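Local coordinates for hypothetical protein XAC2396 (Xanthomonas axonopodis pv. citri, PDB 2G3W) that is of unknown function but has a compact fold built around a variation of the PD-(D/E)XK nuclease motif, at residues A[10-15]-A[46-51]; A[16-21]-A[156-161]; A[39-44]-A[150-155]; A[128-133]-A[177-182]. All blocks are in the same frame, centred on the assembly; numbering follows the deposited sequence. Where two conformers were deposited one is given.

Contact 1: A[10-15]-A[46-51]; sequences AELQIS and AFALFA
Ile14 and Leu12 of strand 6-16 touch the last turn of helix 37-49 and Ala51 just beyond it. CD1 of Ile14 makes the closest approach. It lies 3.6 Å from CB of Ala51 and 3.9 Å from CA of Ala48, so the methyl rests against the helix backbone as well as against side chains. Its position follows from the torsions. CG1 is anti to the carbonyl carbon (chi1 -54°) and CD1 continues the chain fully extended (chi2 -173°), which carries the methyl out to the helix. Leu12, two residues back along the strand, reaches out with CD1. This atom sits 4.1 Å from CB of Ala48 and 4.2 Å from CD1 of Phe47, meeting the ring obliquely. CB of Ala48 is therefore touched by both strand side chains. The small alanines let the backbone of the helix end come near the strand: the CA atoms of Ile14 and Ala48 are 7.1 Å apart.

Further contacts surround these groups. The Phe47 ring meets His25 edge to face and also touches Phe57. Ala51 packs on Tyr21 and His25, and its carbonyl O accepts a hydrogen bond from NH2 of Arg19. Phe50 is the first residue to leave helical backbone angles, and its N bonds to O of Phe47. On the strand, Glu11 and Gln13 alternate with the touching residues and bond Ser26 and Asn24 of strand 21-31. All the touching residues are buried. The arrangement is that of a helix packed on one face of a mixed beta sheet, within the compact YaeQ fold.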
loop_
_atom_site.group_PDB
_atom_site.type_symbol
_atom_site.label_atom_id
_atom_site.label_comp_id
_atom_site.label_asym_id
_atom_site.label_seq_id
_atom_site.Cartn_x
_atom_site.Cartn_y
_atom_site.Cartn_z
ATOM N N ALA A 10 4.393 5.139 29.089
ATOM C CA ALA A 10 3.340 5.280 28.095
ATOM C C ALA A 10 2.315 4.187 28.275
ATOM O O ALA A 10 2.660 3.016 28.309
ATOM C CB ALA A 10 3.923 5.237 26.706
ATOM N N GLU A 11 1.055 4.577 28.417
ATOM C CA GLU A 11 -0.039 3.615 28.439
ATOM C C GLU A 11 -0.784 3.737 27.112
ATOM O O GLU A 11 -1.214 4.838 26.725
ATOM C CB GLU A 11 -0.973 3.869 29.611
ATOM C CG GLU A 11 -0.264 4.104 30.956
ATOM C CD GLU A 11 0.362 2.839 31.572
ATOM O OE1 GLU A 11 -0.252 1.744 31.493
ATOM O OE2 GLU A 11 1.469 2.951 32.158
ATOM N N LEU A 12 -0.909 2.616 26.408
ATOM C CA LEU A 12 -1.602 2.604 25.122
ATOM C C LEU A 12 -2.849 1.732 25.169
ATOM O O LEU A 12 -2.773 0.532 25.462
ATOM C CB LEU A 12 -0.668 2.113 24.004
ATOM C CG LEU A 12 0.688 2.800 23.779
ATOM C CD1 LEU A 12 1.490 2.095 22.699
ATOM C CD2 LEU A 12 0.488 4.269 23.434
ATOM N N GLN A 13 -3.998 2.352 24.918
ATOM C CA GLN A 13 -5.225 1.624 24.686
ATOM C C GLN A 13 -5.486 1.617 23.186
ATOM O O GLN A 13 -5.872 2.634 22.604
ATOM C CB GLN A 13 -6.394 2.234 25.453
ATOM C CG GLN A 13 -7.616 1.312 25.522
ATOM C CD GLN A 13 -7.357 0.016 26.281
ATOM O OE1 GLN A 13 -7.289 0.002 27.509
ATOM N NE2 GLN A 13 -7.242 -1.081 25.549
ATOM N N ILE A 14 -5.251 0.456 22.582
ATOM C CA ILE A 14 -5.210 0.284 21.122
ATOM C C ILE A 14 -6.506 -0.356 20.615
ATOM O O ILE A 14 -7.001 -1.329 21.178
ATOM C CB ILE A 14 -3.981 -0.542 20.693
ATOM C CG1 ILE A 14 -2.702 0.094 21.249
ATOM C CG2 ILE A 14 -3.910 -0.693 19.137
ATOM C CD1 ILE A 14 -1.428 -0.555 20.752
ATOM N N SER A 15 -7.063 0.250 19.571
ATOM C CA SER A 15 -8.236 -0.256 18.882
ATOM C C SER A 15 -7.896 -0.305 17.408
ATOM O O SER A 15 -8.051 0.683 16.680
ATOM C CB SER A 15 -9.427 0.658 19.117
ATOM O OG SER A 15 -9.810 0.614 20.469
ATOM N N ALA A 46 5.360 3.484 16.522
ATOM C CA ALA A 46 5.772 2.228 15.876
ATOM C C ALA A 46 5.343 1.025 16.689
ATOM O O ALA A 46 4.841 0.027 16.144
ATOM C CB ALA A 46 7.271 2.194 15.638
ATOM N N PHE A 47 5.542 1.115 18.000
ATOM C CA PHE A 47 5.057 0.076 18.863
ATOM C C PHE A 47 3.542 -0.128 18.641
ATOM O O PHE A 47 3.079 -1.257 18.454
ATOM C CB PHE A 47 5.425 0.370 20.338
ATOM C CG PHE A 47 5.181 -0.810 21.247
ATOM C CD1 PHE A 47 3.898 -1.164 21.584
ATOM C CD2 PHE A 47 6.241 -1.587 21.723
ATOM C CE1 PHE A 47 3.636 -2.279 22.401
ATOM C CE2 PHE A 47 5.991 -2.700 22.572
ATOM C CZ PHE A 47 4.692 -3.041 22.887
ATOM N N ALA A 48 2.778 0.963 18.608
ATOM C CA ALA A 48 1.336 0.870 18.426
ATOM C C ALA A 48 0.938 0.294 17.075
ATOM O O ALA A 48 -0.075 -0.434 16.986
ATOM C CB ALA A 48 0.678 2.228 18.650
ATOM N N LEU A 49 1.696 0.608 16.024
ATOM C CA LEU A 49 1.406 0.052 14.691
ATOM C C LEU A 49 1.628 -1.471 14.617
ATOM O O LEU A 49 0.969 -2.161 13.848
ATOM C CB LEU A 49 2.188 0.779 13.586
ATOM C CG LEU A 49 1.894 2.285 13.412
ATOM C CD1 LEU A 49 2.727 2.890 12.265
ATOM C CD2 LEU A 49 0.397 2.497 13.193
ATOM N N PHE A 50 2.534 -1.980 15.442
ATOM C CA PHE A 50 2.972 -3.368 15.364
ATOM C C PHE A 50 2.768 -4.152 16.661
ATOM O O PHE A 50 3.374 -5.202 16.843
ATOM C CB PHE A 50 4.449 -3.405 14.934
ATOM C CG PHE A 50 4.643 -2.972 13.522
ATOM C CD1 PHE A 50 4.354 -3.846 12.477
ATOM C CD2 PHE A 50 5.001 -1.661 13.227
ATOM C CE1 PHE A 50 4.450 -3.443 11.196
ATOM C CE2 PHE A 50 5.104 -1.249 11.937
ATOM C CZ PHE A 50 4.841 -2.145 10.909
ATOM N N ALA A 51 1.904 -3.641 17.545
ATOM C CA ALA A 51 1.888 -4.017 18.944
ATOM C C ALA A 51 1.551 -5.478 19.152
ATOM O O ALA A 51 0.619 -6.023 18.538
ATOM C CB ALA A 51 0.927 -3.130 19.736
#

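Contact 2: A[16-21]-A[156-161]; sequences DMDRGY and IQDGEV
Two neighbouring beta hairpins of the sheet meet at their turns here, with Asp18 of one gripping the type I' turn formed by Gln157 to Glu160 of the other. The first hairpin turns through a G1 beta bulge, in which Gly20 and Tyr21 both face Asp16. Strands 6-16 and 149-157, which lead into the turns, are parallel neighbours. They pair through Asp16 and Ile156, and N of Met17 donates to O of Ile156 at 2.7 Å.

Asp18 uses both carboxylate oxygens. Its CG lies anti to the carbonyl carbon, beside its own N (chi1 -62°), which directs the carboxylate to the turn. OD1 takes the amide N of Asp158 through its syn lone pair at 2.7 Å, in a bent bond. OD2 is met on its syn side by N of Gly159, also at 2.7 Å and straighter, with an N-H...O angle of 158°. Two successive amides of the turn are thus held by one carboxylate. The side chain of Asp158 goes elsewhere: its OD1 accepts from N of Tyr74 of the second subunit. It still lies 4.3 Å from OD1 of Asp18.

Nearby, the Asp16 and Ile156 side chains pass at a slant. CD1 of Ile156 is 3.7 Å from OD2 of Asp16. The Asp16 carboxylate also closes an Asx motif: N of Arg19 reaches its OD1 at 3.0 Å from well above the carboxylate plane, 68° out of it.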
loop_
_atom_site.group_PDB
_atom_site.type_symbol
_atom_site.label_atom_id
_atom_site.label_comp_id
_atom_site.label_asym_id
_atom_site.label_seq_id
_atom_site.Cartn_x
_atom_site.Cartn_y
_atom_site.Cartn_z
ATOM N N ASP A 16 -7.405 -1.457 16.977
ATOM C CA ASP A 16 -6.989 -1.622 15.599
ATOM C C ASP A 16 -8.053 -2.423 14.858
ATOM O O ASP A 16 -8.097 -3.646 14.963
ATOM C CB ASP A 16 -5.633 -2.328 15.533
ATOM C CG ASP A 16 -5.043 -2.346 14.121
ATOM O OD1 ASP A 16 -5.776 -2.279 13.115
ATOM O OD2 ASP A 16 -3.812 -2.420 14.014
HETATM N N MSE A 17 -8.907 -1.717 14.121
HETATM C CA MSE A 17 -9.941 -2.310 13.261
HETATM C C MSE A 17 -9.324 -3.174 12.163
HETATM O O MSE A 17 -9.853 -4.213 11.779
HETATM C CB MSE A 17 -10.757 -1.203 12.586
HETATM C CG MSE A 17 -12.027 -0.767 13.296
HETATM SE SE MSE A 17 -12.854 0.874 12.536
HETATM C CE MSE A 17 -11.861 1.060 10.847
ATOM N N ASP A 18 -8.197 -2.713 11.628
ATOM C CA ASP A 18 -7.542 -3.389 10.505
ATOM C C ASP A 18 -6.996 -4.791 10.846
ATOM O O ASP A 18 -7.038 -5.696 10.002
ATOM C CB ASP A 18 -6.429 -2.501 9.907
ATOM C CG ASP A 18 -6.956 -1.186 9.327
ATOM O OD1 ASP A 18 -8.159 -1.089 9.036
ATOM O OD2 ASP A 18 -6.155 -0.237 9.147
ATOM N N ARG A 19 -6.514 -4.965 12.079
ATOM C CA ARG A 19 -5.843 -6.203 12.520
ATOM C C ARG A 19 -6.751 -7.133 13.311
ATOM O O ARG A 19 -6.440 -8.316 13.473
ATOM C CB ARG A 19 -4.657 -5.884 13.445
ATOM C CG ARG A 19 -3.345 -5.503 12.792
ATOM C CD ARG A 19 -2.371 -4.965 13.880
ATOM N NE ARG A 19 -1.745 -6.049 14.634
ATOM C CZ ARG A 19 -1.099 -5.922 15.787
ATOM N NH1 ARG A 19 -0.981 -4.743 16.382
ATOM N NH2 ARG A 19 -0.589 -7.005 16.357
ATOM N N GLY A 20 -7.841 -6.586 13.842
ATOM C CA GLY A 20 -8.583 -7.252 14.892
ATOM C C GLY A 20 -7.783 -7.271 16.185
ATOM O O GLY A 20 -7.819 -8.253 16.932
ATOM N N TYR A 21 -7.072 -6.176 16.455
ATOM C CA TYR A 21 -6.228 -6.064 17.640
ATOM C C TYR A 21 -6.730 -5.021 18.637
ATOM O O TYR A 21 -6.721 -3.819 18.355
ATOM C CB TYR A 21 -4.786 -5.739 17.242
ATOM C CG TYR A 21 -3.814 -5.823 18.388
ATOM C CD1 TYR A 21 -3.228 -7.038 18.731
ATOM C CD2 TYR A 21 -3.486 -4.695 19.137
ATOM C CE1 TYR A 21 -2.338 -7.133 19.793
ATOM C CE2 TYR A 21 -2.589 -4.769 20.196
ATOM C CZ TYR A 21 -2.013 -5.988 20.512
ATOM O OH TYR A 21 -1.135 -6.083 21.551
ATOM N N ILE A 156 -6.891 2.688 15.100
ATOM C CA ILE A 156 -6.443 2.334 13.738
ATOM C C ILE A 156 -7.611 1.755 12.947
ATOM O O ILE A 156 -8.307 0.853 13.431
ATOM C CB ILE A 156 -5.230 1.383 13.760
ATOM C CG1 ILE A 156 -4.134 1.959 14.678
ATOM C CG2 ILE A 156 -4.706 1.147 12.335
ATOM C CD1 ILE A 156 -2.918 1.030 14.897
ATOM N N GLN A 157 -7.850 2.330 11.768
ATOM C CA GLN A 157 -9.006 2.003 10.931
ATOM C C GLN A 157 -8.755 2.418 9.471
ATOM O O GLN A 157 -8.427 3.573 9.208
ATOM C CB GLN A 157 -10.268 2.693 11.488
ATOM C CG GLN A 157 -10.401 4.222 11.238
ATOM C CD GLN A 157 -9.384 5.102 11.979
ATOM O OE1 GLN A 157 -8.672 4.654 12.878
ATOM N NE2 GLN A 157 -9.334 6.373 11.604
ATOM N N ASP A 158 -8.916 1.491 8.534
ATOM C CA ASP A 158 -8.704 1.776 7.107
ATOM C C ASP A 158 -7.325 2.388 6.775
ATOM O O ASP A 158 -7.214 3.257 5.909
ATOM C CB ASP A 158 -9.836 2.657 6.563
ATOM C CG ASP A 158 -11.184 1.972 6.631
ATOM O OD1 ASP A 158 -11.207 0.722 6.586
ATOM O OD2 ASP A 158 -12.211 2.683 6.727
ATOM N N GLY A 159 -6.289 1.926 7.470
ATOM C CA GLY A 159 -4.913 2.392 7.265
ATOM C C GLY A 159 -4.584 3.743 7.881
ATOM O O GLY A 159 -3.466 4.250 7.741
ATOM N N GLU A 160 -5.555 4.319 8.574
ATOM C CA GLU A 160 -5.395 5.602 9.224
ATOM C C GLU A 160 -5.175 5.401 10.728
ATOM O O GLU A 160 -5.811 4.542 11.355
ATOM C CB GLU A 160 -6.643 6.436 8.969
ATOM C CG GLU A 160 -6.663 7.759 9.648
ATOM C CD GLU A 160 -7.892 8.557 9.319
ATOM O OE1 GLU A 160 -8.974 8.276 9.880
ATOM O OE2 GLU A 160 -7.769 9.497 8.516
ATOM N N VAL A 161 -4.271 6.183 11.304
ATOM C CA VAL A 161 -3.968 6.055 12.726
ATOM C C VAL A 161 -4.201 7.383 13.429
ATOM O O VAL A 161 -3.764 8.429 12.949
ATOM C CB VAL A 161 -2.521 5.473 12.982
ATOM C CG1 VAL A 161 -1.475 6.298 12.302
ATOM C CG2 VAL A 161 -2.223 5.312 14.503
#

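Contact 3: A[39-44]-A[150-155]; sequences RLMVRL and MRFDVI
This is a buried apolar contact between helix 37-49 and a face of the sheet, carried by Met41 and Leu44 on the helix and Met150 and Phe152 on strand 149-157. The short axes come no nearer than 12.6 Å and are inclined by 50°, so long side chains span the distance. Both methionines are modelled as selenomethionine. They reach toward each other tip to tip, and their SE atoms are 3.5 Å apart.

The Met41 chain is bent at both chi2 (-63°) and chi3 (-67°). This brings its terminal methyl to Phe152, where CE comes 3.6 Å from CZ. The two side chains cross at about a right angle, and the methyl meets the ring obliquely. Leu44 comes in beside them. Its CD2 stands 4.3 Å from SE of Met150 and 4.2 Å from CD2 of Phe152, again oblique to the ring. Within the strand, SE of Met150 lies at the edge of the Phe152 ring, in its plane.

Neighbouring strands pack around the cluster. Leu44 also packs on Leu27 and Leu29 of strand 21-31, while Phe152 touches Leu12 on one adjacent strand and Met163 and Ala165 on the other. The four side chains meet through carbon and selenium alone. The contact probably rests on dispersion and burial of apolar surface; in the natural methionines sulfur would take the place of selenium.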
loop_
_atom_site.group_PDB
_atom_site.type_symbol
_atom_site.label_atom_id
_atom_site.label_comp_id
_atom_site.label_asym_id
_atom_site.label_seq_id
_atom_site.Cartn_x
_atom_site.Cartn_y
_atom_site.Cartn_z
ATOM N N ARG A 39 11.518 11.670 17.474
ATOM C CA ARG A 39 11.931 10.258 17.240
ATOM C C ARG A 39 11.366 9.362 18.317
ATOM O O ARG A 39 10.877 8.262 18.013
ATOM C CB ARG A 39 13.454 10.106 17.262
ATOM C CG ARG A 39 13.924 8.762 16.677
ATOM C CD ARG A 39 15.445 8.686 16.745
ATOM N NE ARG A 39 15.955 7.470 16.111
ATOM C CZ ARG A 39 15.849 6.245 16.617
ATOM N NH1 ARG A 39 15.265 6.044 17.815
ATOM N NH2 ARG A 39 16.359 5.213 15.930
ATOM N N LEU A 40 11.390 9.821 19.576
ATOM C CA LEU A 40 10.794 8.998 20.654
ATOM C C LEU A 40 9.312 8.697 20.382
ATOM O O LEU A 40 8.827 7.563 20.563
ATOM C CB LEU A 40 10.989 9.659 22.032
ATOM C CG LEU A 40 10.584 8.611 23.068
ATOM C CD1 LEU A 40 11.730 8.179 23.897
ATOM C CD2 LEU A 40 9.357 9.008 23.875
HETATM N N MSE A 41 8.571 9.703 19.952
HETATM C CA MSE A 41 7.146 9.516 19.707
HETATM C C MSE A 41 6.901 8.640 18.457
HETATM O O MSE A 41 5.920 7.897 18.387
HETATM C CB MSE A 41 6.380 10.879 19.642
HETATM C CG MSE A 41 6.427 11.692 20.961
HETATM SE SE MSE A 41 5.544 10.723 22.376
HETATM C CE MSE A 41 3.749 10.822 21.667
ATOM N N VAL A 42 7.792 8.711 17.489
ATOM C CA VAL A 42 7.727 7.806 16.318
ATOM C C VAL A 42 7.957 6.368 16.807
ATOM O O VAL A 42 7.264 5.438 16.337
ATOM C CB VAL A 42 8.736 8.160 15.208
ATOM C CG1 VAL A 42 8.752 7.087 14.085
ATOM C CG2 VAL A 42 8.377 9.507 14.553
ATOM N N ARG A 43 8.882 6.169 17.770
ATOM C CA ARG A 43 9.067 4.821 18.318
ATOM C C ARG A 43 7.821 4.340 19.059
ATOM O O ARG A 43 7.428 3.177 18.970
ATOM C CB ARG A 43 10.213 4.754 19.317
ATOM C CG ARG A 43 11.629 4.897 18.807
ATOM C CD ARG A 43 12.489 4.043 19.803
ATOM N NE ARG A 43 12.825 4.843 20.994
ATOM C CZ ARG A 43 12.890 4.414 22.243
ATOM N NH1 ARG A 43 12.551 3.166 22.576
ATOM N NH2 ARG A 43 13.233 5.284 23.190
ATOM N N LEU A 44 7.225 5.228 19.850
ATOM C CA LEU A 44 5.978 4.898 20.529
ATOM C C LEU A 44 4.885 4.574 19.504
ATOM O O LEU A 44 4.190 3.569 19.624
ATOM C CB LEU A 44 5.542 6.039 21.451
ATOM C CG LEU A 44 4.306 5.734 22.277
ATOM C CD1 LEU A 44 4.604 4.554 23.241
ATOM C CD2 LEU A 44 3.860 6.979 23.002
HETATM N N MSE A 150 2.557 9.260 29.911
HETATM C CA MSE A 150 1.605 9.448 28.803
HETATM C C MSE A 150 0.488 8.426 28.799
HETATM O O MSE A 150 0.683 7.281 29.212
HETATM C CB MSE A 150 2.330 9.406 27.452
HETATM C CG MSE A 150 3.572 10.272 27.431
HETATM SE SE MSE A 150 4.346 10.326 25.675
HETATM C CE MSE A 150 3.235 11.673 25.123
ATOM N N ARG A 151 -0.679 8.845 28.320
ATOM C CA ARG A 151 -1.801 7.926 28.075
ATOM C C ARG A 151 -2.403 8.215 26.704
ATOM O O ARG A 151 -2.850 9.333 26.464
ATOM C CB ARG A 151 -2.870 8.062 29.162
ATOM C CG ARG A 151 -2.570 7.283 30.432
ATOM C CD ARG A 151 -3.293 7.862 31.647
ATOM N NE ARG A 151 -3.457 6.866 32.707
ATOM N N PHE A 152 -2.393 7.222 25.814
ATOM C CA PHE A 152 -2.946 7.365 24.469
ATOM C C PHE A 152 -3.993 6.312 24.126
ATOM O O PHE A 152 -3.821 5.116 24.419
ATOM C CB PHE A 152 -1.841 7.318 23.399
ATOM C CG PHE A 152 -1.056 8.590 23.283
ATOM C CD1 PHE A 152 -1.512 9.643 22.480
ATOM C CD2 PHE A 152 0.139 8.743 23.973
ATOM C CE1 PHE A 152 -0.785 10.826 22.386
ATOM C CE2 PHE A 152 0.860 9.923 23.895
ATOM C CZ PHE A 152 0.403 10.963 23.096
ATOM N N ASP A 153 -5.086 6.775 23.509
ATOM C CA ASP A 153 -5.907 5.930 22.663
ATOM C C ASP A 153 -5.294 5.985 21.302
ATOM O O ASP A 153 -5.010 7.077 20.791
ATOM C CB ASP A 153 -7.334 6.465 22.582
ATOM C CG ASP A 153 -8.057 6.369 23.902
ATOM O OD1 ASP A 153 -7.994 5.304 24.550
ATOM O OD2 ASP A 153 -8.686 7.363 24.298
ATOM N N VAL A 154 -5.027 4.803 20.757
ATOM C CA VAL A 154 -4.553 4.656 19.398
ATOM C C VAL A 154 -5.660 3.951 18.641
ATOM O O VAL A 154 -5.967 2.773 18.903
ATOM C CB VAL A 154 -3.251 3.833 19.322
ATOM C CG1 VAL A 154 -2.592 4.013 17.940
ATOM C CG2 VAL A 154 -2.281 4.238 20.437
ATOM N N ILE A 155 -6.292 4.697 17.743
ATOM C CA ILE A 155 -7.406 4.186 16.976
ATOM C C ILE A 155 -6.883 3.947 15.538
ATOM O O ILE A 155 -6.455 4.898 14.865
ATOM C CB ILE A 155 -8.592 5.169 17.001
ATOM C CG1 ILE A 155 -9.327 5.088 18.346
ATOM C CG2 ILE A 155 -9.593 4.849 15.900
ATOM C CD1 ILE A 155 -9.967 6.370 18.760
#

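Contact 4: A[128-133]-A[177-182]; sequences NLRVIE and RQAPAE
Arg177 opens the second segment at a corner of the chain and meets Val131 and Glu133. Its backbone N makes a weak bond to O of Val131 at 2.8 Å, and its CB packs 3.8 Å from CG1 of the same valine. The guanidinium forms a salt bridge with Glu133. The Glu133 chain is extended beyond CG, and that of Arg177 bends at chi2 (-75°) to meet it. NH2 donates to OE1 at 2.6 Å, near the guanidinium plane but 33° out of the carboxylate plane; NE adds a weak bond to the same oxygen. The two flat groups are turned 49° apart. NH1 is taken by O of Tyr22 of the second subunit.

Gln178 then pairs with Val131. Its N donates to O of Val131 at 3.3 Å, and its O accepts from N of Val131 at 2.9 Å. NE2 gives a bond of 2.8 Å to a water, which in turn donates to O of Leu129. NE2 also bonds O of Met123, and OE1 accepts from Asn24 of the second subunit.

Ala179 follows, its CB 3.7 Å from NH1 of Arg130. Next, Pro180 sets its CD over one face of the Arg130 guanidinium, whose NE is engaged by Glu101. The same CD lies 3.3 Å from O of Leu129. Arg177 and Gln178 both face Val131, a classic beta bulge; beyond it the C-terminal segment runs roughly antiparallel to strand 129-133, near the second subunit.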
loop_
_atom_site.group_PDB
_atom_site.type_symbol
_atom_site.label_atom_id
_atom_site.label_comp_id
_atom_site.label_asym_id
_atom_site.label_seq_id
_atom_site.Cartn_x
_atom_site.Cartn_y
_atom_site.Cartn_z
ATOM N N ASN A 128 10.953 -9.667 2.064
ATOM C CA ASN A 128 10.473 -9.713 3.447
ATOM C C ASN A 128 10.601 -8.347 4.095
ATOM O O ASN A 128 10.637 -8.209 5.318
ATOM C CB ASN A 128 11.235 -10.772 4.248
ATOM C CG ASN A 128 12.739 -10.462 4.381
ATOM O OD1 ASN A 128 13.352 -9.883 3.485
ATOM N ND2 ASN A 128 13.331 -10.878 5.504
ATOM N N LEU A 129 10.665 -7.333 3.256
ATOM C CA LEU A 129 10.835 -5.963 3.698
ATOM C C LEU A 129 9.526 -5.196 3.623
ATOM O O LEU A 129 8.794 -5.308 2.652
ATOM C CB LEU A 129 11.879 -5.284 2.802
ATOM C CG LEU A 129 12.136 -3.779 2.987
ATOM C CD1 LEU A 129 12.600 -3.465 4.396
ATOM C CD2 LEU A 129 13.210 -3.372 1.962
ATOM N N ARG A 130 9.220 -4.449 4.678
ATOM C CA ARG A 130 8.113 -3.494 4.688
ATOM C C ARG A 130 8.681 -2.076 4.839
ATOM O O ARG A 130 9.465 -1.809 5.754
ATOM C CB ARG A 130 7.156 -3.824 5.867
ATOM C CG ARG A 130 5.964 -2.875 6.007
ATOM C CD ARG A 130 5.097 -3.278 7.257
ATOM N NE ARG A 130 4.529 -4.594 7.000
ATOM C CZ ARG A 130 3.459 -4.833 6.242
ATOM N NH1 ARG A 130 2.784 -3.843 5.652
ATOM N NH2 ARG A 130 3.080 -6.068 6.055
ATOM N N VAL A 131 8.331 -1.164 3.941
ATOM C CA VAL A 131 8.809 0.203 4.057
ATOM C C VAL A 131 7.585 1.071 4.183
ATOM O O VAL A 131 6.640 0.970 3.373
ATOM C CB VAL A 131 9.689 0.669 2.835
ATOM C CG1 VAL A 131 10.088 2.189 3.016
ATOM C CG2 VAL A 131 10.934 -0.200 2.712
ATOM N N ILE A 132 7.555 1.864 5.250
ATOM C CA ILE A 132 6.482 2.836 5.414
ATOM C C ILE A 132 7.018 4.254 5.606
ATOM O O ILE A 132 8.158 4.460 6.085
ATOM C CB ILE A 132 5.488 2.473 6.527
ATOM C CG1 ILE A 132 6.051 2.728 7.884
ATOM C CG2 ILE A 132 4.932 0.990 6.413
ATOM C CD1 ILE A 132 4.955 2.964 8.864
ATOM N N GLU A 133 6.209 5.225 5.190
ATOM C CA GLU A 133 6.583 6.627 5.350
ATOM C C GLU A 133 5.468 7.351 6.098
ATOM O O GLU A 133 4.289 7.204 5.754
ATOM C CB GLU A 133 6.806 7.316 4.013
ATOM C CG GLU A 133 6.970 8.809 4.236
ATOM C CD GLU A 133 7.501 9.546 3.049
ATOM O OE1 GLU A 133 7.745 8.914 2.001
ATOM O OE2 GLU A 133 7.712 10.777 3.171
ATOM N N ARG A 177 5.298 2.023 1.151
ATOM C CA ARG A 177 6.150 1.965 -0.031
ATOM C C ARG A 177 6.412 0.539 -0.499
ATOM O O ARG A 177 6.637 0.305 -1.662
ATOM C CB ARG A 177 7.505 2.635 0.272
ATOM C CG ARG A 177 7.400 4.101 0.720
ATOM C CD ARG A 177 7.096 5.006 -0.451
ATOM N NE ARG A 177 7.282 6.438 -0.118
ATOM C CZ ARG A 177 6.847 7.436 -0.884
ATOM N NH1 ARG A 177 6.196 7.169 -2.012
ATOM N NH2 ARG A 177 7.055 8.707 -0.539
ATOM N N GLN A 178 6.446 -0.415 0.420
ATOM C CA GLN A 178 6.711 -1.802 0.049
ATOM C C GLN A 178 6.162 -2.673 1.154
ATOM O O GLN A 178 6.263 -2.284 2.298
ATOM C CB GLN A 178 8.221 -2.031 -0.070
ATOM C CG GLN A 178 8.566 -3.382 -0.722
ATOM C CD GLN A 178 10.001 -3.497 -1.211
ATOM O OE1 GLN A 178 10.525 -2.573 -1.810
ATOM N NE2 GLN A 178 10.618 -4.664 -1.001
ATOM N N ALA A 179 5.571 -3.823 0.826
ATOM C CA ALA A 179 5.149 -4.771 1.861
ATOM C C ALA A 179 5.511 -6.181 1.412
ATOM O O ALA A 179 5.519 -6.436 0.212
ATOM C CB ALA A 179 3.644 -4.642 2.123
ATOM N N PRO A 180 5.838 -7.100 2.359
ATOM C CA PRO A 180 6.073 -8.503 1.976
ATOM C C PRO A 180 4.900 -9.139 1.215
ATOM O O PRO A 180 3.747 -8.815 1.480
ATOM C CB PRO A 180 6.238 -9.240 3.319
ATOM C CG PRO A 180 6.517 -8.207 4.338
ATOM C CD PRO A 180 6.071 -6.854 3.797
ATOM N N ALA A 181 5.206 -10.026 0.269
ATOM C CA ALA A 181 4.176 -10.816 -0.392
ATOM C C ALA A 181 3.431 -11.627 0.654
ATOM O O ALA A 181 4.036 -12.209 1.552
ATOM C CB ALA A 181 4.768 -11.731 -1.466
ATOM N N GLU A 182 2.111 -11.588 0.572
ATOM C CA GLU A 182 1.272 -12.477 1.364
ATOM C C GLU A 182 1.126 -13.841 0.683
ATOM O O GLU A 182 1.362 -14.022 -0.515
ATOM C CB GLU A 182 -0.099 -11.843 1.625
ATOM C CG GLU A 182 -0.605 -10.937 0.499
ATOM C CD GLU A 182 -1.548 -9.853 1.003
ATOM O OE1 GLU A 182 -1.179 -9.141 1.968
ATOM O OE2 GLU A 182 -2.662 -9.716 0.436
ATOM O OXT GLU A 182 0.757 -14.813 1.336
HETATM O O HOH W 1 9.464 -6.745 0.465
#

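In the fold
Contacts 1 and 3 have centres about 7 Å apart and share helix 37-49, which packs on neighbouring strands 6-16 and 149-157. Contact 2, its centre about 11 Å from that of contact 1, continues the same two strands into their turns. Contact 4 is on another part of the same sheet, its centre about 20 Å from that of contact 1 and about 22 Å from that of contact 3. It still touches contact 1, through Phe50 on Arg130 and Leu49 on Ile132. Along the chain, contact 1 closes before contact 4 opens, while contacts 2 and 3 join early segments to late ones, tying both halves into one compact unit. Contacts 2 and 4 also meet the second subunit.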